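Local coordinates for protein porin (Rhodobacter capsulatus, PDB 3POR) that forms, as a homotrimer, channels in the bacterial outer membrane that let small hydrophilic solutes of up to about 0.6 kDa diffuse through passively, at residues A[160-165]-A[189-194]; A[206-211]-A[223-228]; A[213-218]-A[252-257]. All blocks are in the same frame, centred on the assembly; numbering follows the deposited sequence.

Contact 1: residues A[160-165]-A[189-194]; sequences NYTVGL and IAKFGA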
loop_
_atom_site.group_PDB
_atom_site.type_symbol
_atom_site.label_atom_id
_atom_site.label_comp_id
_atom_site.label_asym_id
_atom_site.label_seq_id
_atom_site.Cartn_x
_atom_site.Cartn_y
_atom_site.Cartn_z
ATOM N N ASN A 160 -9.769 -32.906 26.683
ATOM C CA ASN A 160 -9.940 -31.533 27.105
ATOM C C ASN A 160 -8.687 -30.670 27.022
ATOM O O ASN A 160 -8.676 -29.471 27.347
ATOM C CB ASN A 160 -10.464 -31.586 28.545
ATOM C CG ASN A 160 -11.742 -30.803 28.888
ATOM O OD1 ASN A 160 -12.059 -30.662 30.080
ATOM N ND2 ASN A 160 -12.572 -30.323 27.947
ATOM N N TYR A 161 -7.604 -31.309 26.644
ATOM C CA TYR A 161 -6.356 -30.700 26.900
ATOM C C TYR A 161 -5.528 -31.016 25.760
ATOM O O TYR A 161 -5.625 -32.126 25.239
ATOM C CB TYR A 161 -5.588 -31.291 28.079
ATOM C CG TYR A 161 -6.307 -31.409 29.408
ATOM C CD1 TYR A 161 -7.187 -30.443 29.823
ATOM C CD2 TYR A 161 -6.175 -32.543 30.152
ATOM C CE1 TYR A 161 -7.951 -30.622 30.948
ATOM C CE2 TYR A 161 -6.938 -32.724 31.289
ATOM C CZ TYR A 161 -7.836 -31.768 31.676
ATOM O OH TYR A 161 -8.695 -31.981 32.735
ATOM N N THR A 162 -4.676 -30.062 25.499
ATOM C CA THR A 162 -3.602 -30.349 24.593
ATOM C C THR A 162 -2.391 -30.227 25.466
ATOM O O THR A 162 -2.378 -29.408 26.387
ATOM C CB THR A 162 -3.552 -29.325 23.523
ATOM O OG1 THR A 162 -4.863 -29.300 22.946
ATOM C CG2 THR A 162 -2.445 -29.601 22.537
ATOM N N VAL A 163 -1.421 -31.077 25.348
ATOM C CA VAL A 163 -0.190 -30.725 25.957
ATOM C C VAL A 163 0.812 -30.883 24.851
ATOM O O VAL A 163 0.569 -31.687 23.939
ATOM C CB VAL A 163 0.168 -31.613 27.121
ATOM C CG1 VAL A 163 -0.913 -31.460 28.182
ATOM C CG2 VAL A 163 0.400 -33.001 26.657
ATOM N N GLY A 164 1.912 -30.115 24.836
ATOM C CA GLY A 164 2.912 -30.266 23.782
ATOM C C GLY A 164 4.256 -29.748 24.223
ATOM O O GLY A 164 4.420 -29.184 25.313
ATOM N N LEU A 165 5.218 -29.949 23.335
ATOM C CA LEU A 165 6.545 -29.421 23.521
ATOM C C LEU A 165 7.192 -29.025 22.217
ATOM O O LEU A 165 6.806 -29.465 21.121
ATOM C CB LEU A 165 7.391 -30.426 24.238
ATOM C CG LEU A 165 8.103 -31.612 23.676
ATOM C CD1 LEU A 165 9.399 -31.306 22.917
ATOM C CD2 LEU A 165 8.531 -32.369 24.911
ATOM N N ILE A 189 -2.625 -26.690 27.235
ATOM C CA ILE A 189 -3.819 -25.865 27.036
ATOM C C ILE A 189 -5.057 -26.655 27.507
ATOM O O ILE A 189 -5.173 -27.842 27.122
ATOM C CB ILE A 189 -3.898 -25.516 25.555
ATOM C CG1 ILE A 189 -2.707 -24.766 25.073
ATOM C CG2 ILE A 189 -5.031 -24.571 25.357
ATOM C CD1 ILE A 189 -1.902 -25.662 24.132
ATOM N N ALA A 190 -5.975 -26.073 28.277
ATOM C CA ALA A 190 -7.087 -26.813 28.811
ATOM C C ALA A 190 -8.315 -25.985 28.589
ATOM O O ALA A 190 -8.225 -24.797 28.925
ATOM C CB ALA A 190 -6.901 -27.019 30.303
ATOM N N LYS A 191 -9.421 -26.489 28.029
ATOM C CA LYS A 191 -10.660 -25.680 27.922
ATOM C C LYS A 191 -11.686 -26.336 28.822
ATOM O O LYS A 191 -11.834 -27.554 28.798
ATOM C CB LYS A 191 -11.317 -25.615 26.531
ATOM C CG LYS A 191 -10.751 -26.626 25.534
ATOM C CD LYS A 191 -9.395 -26.233 24.866
ATOM C CE LYS A 191 -8.424 -27.429 24.689
ATOM N NZ LYS A 191 -7.449 -27.244 23.617
ATOM N N PHE A 192 -12.401 -25.644 29.690
ATOM C CA PHE A 192 -13.331 -26.289 30.590
ATOM C C PHE A 192 -14.581 -25.469 30.452
ATOM O O PHE A 192 -14.817 -24.508 31.193
ATOM C CB PHE A 192 -12.899 -26.172 32.000
ATOM C CG PHE A 192 -11.566 -26.771 32.360
ATOM C CD1 PHE A 192 -11.420 -28.140 32.377
ATOM C CD2 PHE A 192 -10.542 -25.930 32.732
ATOM C CE1 PHE A 192 -10.224 -28.664 32.788
ATOM C CE2 PHE A 192 -9.338 -26.458 33.139
ATOM C CZ PHE A 192 -9.192 -27.822 33.166
ATOM N N GLY A 193 -15.381 -25.748 29.450
ATOM C CA GLY A 193 -16.593 -24.971 29.323
ATOM C C GLY A 193 -16.219 -23.666 28.650
ATOM O O GLY A 193 -15.630 -23.697 27.541
ATOM N N ALA A 194 -16.513 -22.537 29.329
ATOM C CA ALA A 194 -16.175 -21.219 28.769
ATOM C C ALA A 194 -14.848 -20.727 29.373
ATOM O O ALA A 194 -14.642 -19.511 29.448
ATOM C CB ALA A 194 -17.280 -20.197 29.106
#

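Contact 2: residues A[206-211]-A[223-228]; sequences LDRDFA and AATAVD. With C8E ((hydroxyethyloxy)tri(ethyloxy)octane), chain B.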
loop_
_atom_site.group_PDB
_atom_site.type_symbol
_atom_site.label_atom_id
_atom_site.label_comp_id
_atom_site.label_asym_id
_atom_site.label_seq_id
_atom_site.Cartn_x
_atom_site.Cartn_y
_atom_site.Cartn_z
ATOM N N LEU A 206 20.421 -17.801 26.162
ATOM C CA LEU A 206 20.344 -16.582 25.385
ATOM C C LEU A 206 21.725 -15.967 25.138
ATOM O O LEU A 206 22.627 -16.210 25.923
ATOM C CB LEU A 206 19.477 -15.521 26.129
ATOM C CG LEU A 206 17.977 -15.678 26.344
ATOM C CD1 LEU A 206 17.346 -14.368 26.761
ATOM C CD2 LEU A 206 17.314 -16.041 25.009
ATOM N N ASP A 207 22.007 -15.173 24.121
ATOM C CA ASP A 207 23.253 -14.439 24.069
ATOM C C ASP A 207 23.244 -13.321 25.133
ATOM O O ASP A 207 22.278 -12.539 25.146
ATOM C CB ASP A 207 23.383 -13.827 22.718
ATOM C CG ASP A 207 24.506 -12.798 22.586
ATOM O OD1 ASP A 207 25.636 -13.222 22.400
ATOM O OD2 ASP A 207 24.251 -11.592 22.676
ATOM N N ARG A 208 24.313 -13.105 25.931
ATOM C CA ARG A 208 24.404 -12.142 27.010
ATOM C C ARG A 208 23.911 -10.757 26.680
ATOM O O ARG A 208 23.039 -10.148 27.320
ATOM C CB ARG A 208 25.848 -12.078 27.446
ATOM C CG ARG A 208 26.159 -10.916 28.411
ATOM C CD ARG A 208 27.615 -10.602 28.524
ATOM N NE ARG A 208 28.140 -9.922 27.358
ATOM C CZ ARG A 208 29.232 -10.396 26.756
ATOM N NH1 ARG A 208 29.804 -11.499 27.246
ATOM N NH2 ARG A 208 29.798 -9.744 25.723
ATOM N N ASP A 209 24.474 -10.218 25.630
ATOM C CA ASP A 209 24.111 -8.857 25.334
ATOM C C ASP A 209 22.720 -8.801 24.716
ATOM O O ASP A 209 22.035 -7.802 24.962
ATOM C CB ASP A 209 25.229 -8.277 24.464
ATOM C CG ASP A 209 26.585 -8.048 25.198
ATOM O OD1 ASP A 209 26.571 -7.736 26.405
ATOM O OD2 ASP A 209 27.649 -8.174 24.569
ATOM N N PHE A 210 22.166 -9.815 24.011
ATOM C CA PHE A 210 20.733 -9.788 23.647
ATOM C C PHE A 210 19.918 -9.743 24.939
ATOM O O PHE A 210 19.049 -8.889 25.121
ATOM C CB PHE A 210 20.348 -11.044 22.846
ATOM C CG PHE A 210 18.854 -11.327 22.779
ATOM C CD1 PHE A 210 18.017 -10.483 22.087
ATOM C CD2 PHE A 210 18.332 -12.387 23.475
ATOM C CE1 PHE A 210 16.660 -10.694 22.109
ATOM C CE2 PHE A 210 16.980 -12.584 23.485
ATOM C CZ PHE A 210 16.139 -11.745 22.809
ATOM N N ALA A 211 20.237 -10.618 25.878
ATOM C CA ALA A 211 19.526 -10.633 27.136
ATOM C C ALA A 211 19.620 -9.329 27.862
ATOM O O ALA A 211 18.603 -8.890 28.369
ATOM C CB ALA A 211 20.084 -11.705 28.024
ATOM N N ALA A 223 33.860 -10.511 24.545
ATOM C CA ALA A 223 33.462 -11.506 23.582
ATOM C C ALA A 223 32.084 -12.095 23.982
ATOM O O ALA A 223 31.742 -11.963 25.173
ATOM C CB ALA A 223 34.525 -12.542 23.614
ATOM N N ALA A 224 31.294 -12.762 23.106
ATOM C CA ALA A 224 29.958 -13.174 23.480
ATOM C C ALA A 224 29.958 -14.326 24.438
ATOM O O ALA A 224 30.843 -15.168 24.306
ATOM C CB ALA A 224 29.216 -13.578 22.266
ATOM N N THR A 225 29.030 -14.321 25.419
ATOM C CA THR A 225 28.768 -15.368 26.414
ATOM C C THR A 225 27.272 -15.776 26.370
ATOM O O THR A 225 26.370 -14.989 26.046
ATOM C CB THR A 225 29.118 -14.908 27.891
ATOM O OG1 THR A 225 28.478 -13.712 28.376
ATOM C CG2 THR A 225 30.578 -14.642 27.865
ATOM N N ALA A 226 26.929 -17.014 26.647
ATOM C CA ALA A 226 25.562 -17.384 26.644
ATOM C C ALA A 226 25.110 -17.213 28.084
ATOM O O ALA A 226 25.869 -17.604 28.962
ATOM C CB ALA A 226 25.501 -18.799 26.209
ATOM N N VAL A 227 23.982 -16.627 28.484
ATOM C CA VAL A 227 23.515 -16.687 29.869
ATOM C C VAL A 227 22.327 -17.650 29.869
ATOM O O VAL A 227 21.681 -17.785 28.838
ATOM C CB VAL A 227 23.064 -15.326 30.339
ATOM C CG1 VAL A 227 24.302 -14.487 30.479
ATOM C CG2 VAL A 227 22.054 -14.715 29.379
ATOM N N ASP A 228 21.970 -18.325 30.945
ATOM C CA ASP A 228 20.843 -19.223 31.026
ATOM C C ASP A 228 19.593 -18.475 31.413
ATOM O O ASP A 228 19.671 -17.554 32.195
ATOM C CB ASP A 228 21.062 -20.261 32.075
ATOM C CG ASP A 228 22.274 -21.160 31.920
ATOM O OD1 ASP A 228 22.940 -21.136 30.875
ATOM O OD2 ASP A 228 22.557 -21.896 32.878
HETATM C C1 C8E B . 13.692 -15.316 25.935
HETATM C C2 C8E B . 13.724 -14.534 24.629
HETATM C C3 C8E B . 12.857 -13.365 24.841
HETATM C C4 C8E B . 12.814 -12.873 23.451
HETATM C C5 C8E B . 11.701 -11.888 23.393
HETATM C C6 C8E B . 11.690 -10.763 24.498
HETATM C C7 C8E B . 10.610 -10.872 25.686
HETATM C C8 C8E B . 10.164 -9.522 26.317
HETATM O O9 C8E B . 9.302 -9.526 27.447
HETATM C C10 C8E B . 10.006 -9.530 28.678
HETATM C C11 C8E B . 10.409 -8.251 29.385
HETATM O O12 C8E B . 9.429 -7.370 29.915
HETATM C C13 C8E B . 9.193 -6.305 29.015
HETATM C C14 C8E B . 10.401 -5.493 28.664
HETATM O O15 C8E B . 11.160 -4.996 29.760
HETATM C C16 C8E B . 11.856 -3.806 29.331
HETATM C C17 C8E B . 11.441 -2.326 29.644
HETATM O O18 C8E B . 10.117 -1.736 29.424
HETATM C C19 C8E B . 9.914 -1.015 28.176
HETATM C C20 C8E B . 10.060 0.525 28.092
HETATM O O21 C8E B . 11.349 0.969 28.525
#

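Contact 3: residues A[213-218]-A[252-257]; sequences AVFDLT and LDIDTI. With C8E ((hydroxyethyloxy)tri(ethyloxy)octane), chain B.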
loop_
_atom_site.group_PDB
_atom_site.type_symbol
_atom_site.label_atom_id
_atom_site.label_comp_id
_atom_site.label_asym_id
_atom_site.label_seq_id
_atom_site.Cartn_x
_atom_site.Cartn_y
_atom_site.Cartn_z
ATOM N N ALA A 213 20.141 -6.395 26.421
ATOM C CA ALA A 213 19.321 -5.476 25.659
ATOM C C ALA A 213 17.823 -5.634 25.927
ATOM O O ALA A 213 17.090 -4.637 25.908
ATOM C CB ALA A 213 19.438 -5.698 24.244
ATOM N N VAL A 214 17.282 -6.840 26.201
ATOM C CA VAL A 214 15.870 -7.065 26.554
ATOM C C VAL A 214 15.436 -6.158 27.703
ATOM O O VAL A 214 14.357 -5.545 27.688
ATOM C CB VAL A 214 15.696 -8.605 26.915
ATOM C CG1 VAL A 214 14.388 -8.847 27.631
ATOM C CG2 VAL A 214 15.705 -9.452 25.652
ATOM N N PHE A 215 16.301 -6.099 28.723
ATOM C CA PHE A 215 16.036 -5.321 29.920
ATOM C C PHE A 215 16.595 -3.940 29.818
ATOM O O PHE A 215 16.664 -3.232 30.829
ATOM C CB PHE A 215 16.647 -5.894 31.124
ATOM C CG PHE A 215 15.949 -7.150 31.529
ATOM C CD1 PHE A 215 14.853 -7.049 32.374
ATOM C CD2 PHE A 215 16.390 -8.368 31.030
ATOM C CE1 PHE A 215 14.186 -8.213 32.719
ATOM C CE2 PHE A 215 15.702 -9.515 31.387
ATOM C CZ PHE A 215 14.608 -9.442 32.223
ATOM N N ASP A 216 17.035 -3.595 28.601
ATOM C CA ASP A 216 17.503 -2.278 28.219
ATOM C C ASP A 216 18.826 -1.717 28.823
ATOM O O ASP A 216 19.028 -0.504 29.039
ATOM C CB ASP A 216 16.248 -1.493 28.490
ATOM C CG ASP A 216 15.992 -0.243 27.716
ATOM O OD1 ASP A 216 16.782 0.066 26.803
ATOM O OD2 ASP A 216 14.983 0.393 28.080
ATOM N N LEU A 217 19.806 -2.632 28.971
ATOM C CA LEU A 217 21.083 -2.407 29.636
ATOM C C LEU A 217 22.182 -2.290 28.618
ATOM O O LEU A 217 22.139 -3.083 27.668
ATOM C CB LEU A 217 21.344 -3.591 30.542
ATOM C CG LEU A 217 20.365 -3.897 31.682
ATOM C CD1 LEU A 217 20.784 -5.164 32.384
ATOM C CD2 LEU A 217 20.327 -2.781 32.671
ATOM N N THR A 218 23.168 -1.381 28.735
ATOM C CA THR A 218 24.251 -1.389 27.765
ATOM C C THR A 218 24.935 -2.748 27.820
ATOM O O THR A 218 24.981 -3.454 28.846
ATOM C CB THR A 218 25.402 -0.307 27.988
ATOM O OG1 THR A 218 25.575 -0.087 29.363
ATOM C CG2 THR A 218 25.095 1.031 27.369
ATOM N N LEU A 252 10.109 -13.875 33.275
ATOM C CA LEU A 252 11.358 -14.134 32.576
ATOM C C LEU A 252 12.454 -13.935 33.605
ATOM O O LEU A 252 12.503 -12.870 34.243
ATOM C CB LEU A 252 11.509 -13.149 31.444
ATOM C CG LEU A 252 12.674 -13.227 30.480
ATOM C CD1 LEU A 252 12.876 -14.600 29.815
ATOM C CD2 LEU A 252 12.375 -12.146 29.446
ATOM N N ASP A 253 13.237 -14.975 33.841
ATOM C CA ASP A 253 14.345 -14.881 34.749
ATOM C C ASP A 253 15.564 -15.213 33.918
ATOM O O ASP A 253 15.741 -16.347 33.451
ATOM C CB ASP A 253 14.263 -15.888 35.944
ATOM C CG ASP A 253 13.198 -15.763 37.103
ATOM O OD1 ASP A 253 12.616 -14.703 37.433
ATOM O OD2 ASP A 253 12.928 -16.788 37.742
ATOM N N ILE A 254 16.398 -14.221 33.608
ATOM C CA ILE A 254 17.636 -14.486 32.872
ATOM C C ILE A 254 18.680 -14.365 33.935
ATOM O O ILE A 254 18.851 -13.376 34.656
ATOM C CB ILE A 254 17.895 -13.469 31.856
ATOM C CG1 ILE A 254 16.669 -13.235 30.995
ATOM C CG2 ILE A 254 19.096 -13.960 31.136
ATOM C CD1 ILE A 254 16.773 -12.215 29.873
ATOM N N ASP A 255 19.331 -15.468 34.089
ATOM C CA ASP A 255 20.258 -15.639 35.175
ATOM C C ASP A 255 21.432 -14.683 35.082
ATOM O O ASP A 255 21.895 -14.404 33.991
ATOM C CB ASP A 255 20.648 -17.093 35.111
ATOM C CG ASP A 255 22.139 -17.410 35.195
ATOM O OD1 ASP A 255 22.605 -17.531 36.338
ATOM O OD2 ASP A 255 22.818 -17.515 34.147
ATOM N N THR A 256 21.949 -14.186 36.198
ATOM C CA THR A 256 23.012 -13.207 36.260
ATOM C C THR A 256 22.572 -11.925 35.568
ATOM O O THR A 256 23.378 -11.007 35.581
ATOM C CB THR A 256 24.421 -13.644 35.596
ATOM O OG1 THR A 256 24.351 -13.643 34.166
ATOM C CG2 THR A 256 24.864 -15.031 36.050
ATOM N N ILE A 257 21.406 -11.722 34.951
ATOM C CA ILE A 257 21.071 -10.439 34.379
ATOM C C ILE A 257 19.821 -9.859 35.026
ATOM O O ILE A 257 20.046 -8.816 35.610
ATOM C CB ILE A 257 20.936 -10.601 32.858
ATOM C CG1 ILE A 257 22.316 -10.804 32.256
ATOM C CG2 ILE A 257 20.342 -9.361 32.257
ATOM C CD1 ILE A 257 22.366 -11.428 30.875
HETATM C C1 C8E B . 13.692 -15.316 25.935
HETATM C C2 C8E B . 13.724 -14.534 24.629
HETATM C C3 C8E B . 12.857 -13.365 24.841
HETATM C C4 C8E B . 12.814 -12.873 23.451
HETATM C C5 C8E B . 11.701 -11.888 23.393
HETATM C C6 C8E B . 11.690 -10.763 24.498
HETATM C C7 C8E B . 10.610 -10.872 25.686
HETATM C C8 C8E B . 10.164 -9.522 26.317
HETATM O O9 C8E B . 9.302 -9.526 27.447
HETATM C C10 C8E B . 10.006 -9.530 28.678
HETATM C C11 C8E B . 10.409 -8.251 29.385
HETATM O O12 C8E B . 9.429 -7.370 29.915
HETATM C C13 C8E B . 9.193 -6.305 29.015
HETATM C C14 C8E B . 10.401 -5.493 28.664
HETATM O O15 C8E B . 11.160 -4.996 29.760
HETATM C C16 C8E B . 11.856 -3.806 29.331
HETATM C C17 C8E B . 11.441 -2.326 29.644
HETATM O O18 C8E B . 10.117 -1.736 29.424
HETATM C C19 C8E B . 9.914 -1.015 28.176
HETATM C C20 C8E B . 10.060 0.525 28.092
HETATM O O21 C8E B . 11.349 0.969 28.525
#

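Contact 1: residues A[160-165]-A[189-194]
Tyr161 and Thr162 on strand 161-165 face Ala190 and Ile189 on strand 189-192, the two short strands running antiparallel at 175° with their axes 4.7 Å apart. They belong to the hairpin of strands 161-171 and 181-192, one of the antiparallel pairs that build the 16-stranded porin barrel. Thr162 and Ile189 form a hydrogen-bonded pair: Thr162 N gives to Ile189 O at 2.8 Å, and Ile189 N returns a bond to Thr162 O. One step on, Tyr161 and Ala190 form a non-hydrogen-bonded pair, and the ladder ends with Lys191 N to Asn160 O at 3.1 Å, just before the first strand begins.

The side chains divide between the two faces of the sheet. Tyr161 and Ala190 share one face, where Tyr161 CD1 lies 3.5 Å from Ala190 CB. The Tyr161 ring then reaches along the partner strand because CG stands anti to the carbonyl carbon (chi1 -52°), and its CE1 meets Phe192 CE1 at 3.5 Å. The two rings are steeply inclined, their planes 74° apart. Phe158, in the preceding strand, packs edge-to-face with Tyr161, so three aromatic side chains gather at the barrel surface, consistent with the aromatic bands that border the lipid zone in porins. Asn160 CB lies over one face of the Tyr161 ring, toward its rim.

Thr162 and Ile189 occupy the other face, with Thr162 CB next to Ile189 CD1. The Lys191 chain, bent at chi2 and chi3, reaches across to the neighbouring strand, so that CE passes 3.4 Å from Asn160 O and NZ ends in a weak hydrogen bond to Thr162 OG1.

Contact 2: residues A[206-211]-A[223-228]
The N-cap of helix 208-214, at the point where strand 195-207 leaves the barrel wall, is held to segment 223-228 by Leu206 and Arg208. Leu206 and Val227 are an antiparallel hydrogen-bonded pair, with Leu206 N to Val227 O nearly straight at 3.0 Å. Arg208 N extends the ladder to Thr225 O at 2.8 Å. Asp207 caps the helix through OD2, which accepts from Phe210 N, while its OD1 takes a bond from Ala179 N.

The Arg208 side chain sets out with CG opposite the backbone N (chi1 169°), then bends at chi3 across Thr225. There NH1 meets Thr225 OG1 at 2.8 Å from a position somewhat off the guanidinium plane. NH1 (2.9 Å) and NH2 (3.0 Å) grip Ala223 O end-on, near that plane, and NE and NH2 hold Asp209 side-on, entering from above its carboxylate. Farther along the helix, Ala211 CB touches Val227 CG2 at 3.8 Å. Leu206 CD2 and Phe210 CZ meet the alkyl tail of the detergent C8E.

A leucine in place of Arg208 would probably leave Asp209 without this ion partner and Ala223 O without these two donors, freeing the 223-225 end to shift. One guanidinium serves a carboxylate, a hydroxyl and a carbonyl, so its positive charge is probably well compensated while it ties the first helical turn to the returning chain.

Contact 3: residues A[213-218]-A[252-257]
Phe215 CE2 meets Ile254 CD1 at 3.3 Å, the tightest point of a contact made wholly by apolar side chains, with no hydrogen bond across it. The isoleucine comes at the edge of the ring: CG1 lies in the ring plane and CD1 close to it, so the end of the isoleucine passes along the C-H rim, the two side chains running past each other in opposite directions. With CG1 anti to the carbonyl carbon (chi1 -50°), Ile254 turns its longer branch to the ring, and the extended chi2 lays CD1 along the edge. On one side of this pair Leu252 CD2 approaches Phe215 CZ at 4.5 Å and Val214 CG1 at 4.3 Å. On the other, Ile257 CG2 touches both Phe215 CD2 and Leu217 CD1, 4.2 Å from the latter.

Farther out, Asp258 and Val260 of strand 258-272 touch the Phe215 side chain, and Ile254 also rests on Ala211 of the helix. The detergent C8E runs past the same group: its C10 lies 3.6 Å from Leu252 CD2, and its C16 comes near Val214 O.

The backbone sets these side chains in place at both ends. In segment 252-257 the strand gives way to a turn, with Ile257 N bonded to Ile254 O, which brings Ile254 and Ile257 together facing the helix end. In segment 213-218 the helix closes with Asp216 N to Ala213 O at 2.9 Å and Leu217 N to Arg212 O. Val214 and Phe215 direct their CB atoms toward segment 252-257, and the turn at Asp216, the C' residue with positive phi, brings Leu217 round to the same side. This is a Schellman motif, here ending a short helix against the rim of a porin barrel.

Contacts 2 and 3 lie together, their centres 9 Å apart, and use the two ends of helix 208-214: contact 2 its N-cap, contact 3 its Schellman end. They also touch directly, Val227 CG2 packing on Ile254 CG2 at 3.5 Å and Ala211 CB on Ile257 CD1 at 3.7 Å, while Asp228 O probably accepts from Asp255 N at 2.8 Å. Both also touch the same C8E molecule. Contact 1 stands apart, its centre 34 Å from that of contact 2 and 32 Å from that of contact 3, with nearest atoms about 17 Å away in each case. Neighbouring strands 181-192 and 195-207 connect contact 1 to contact 2 through the barrel wall.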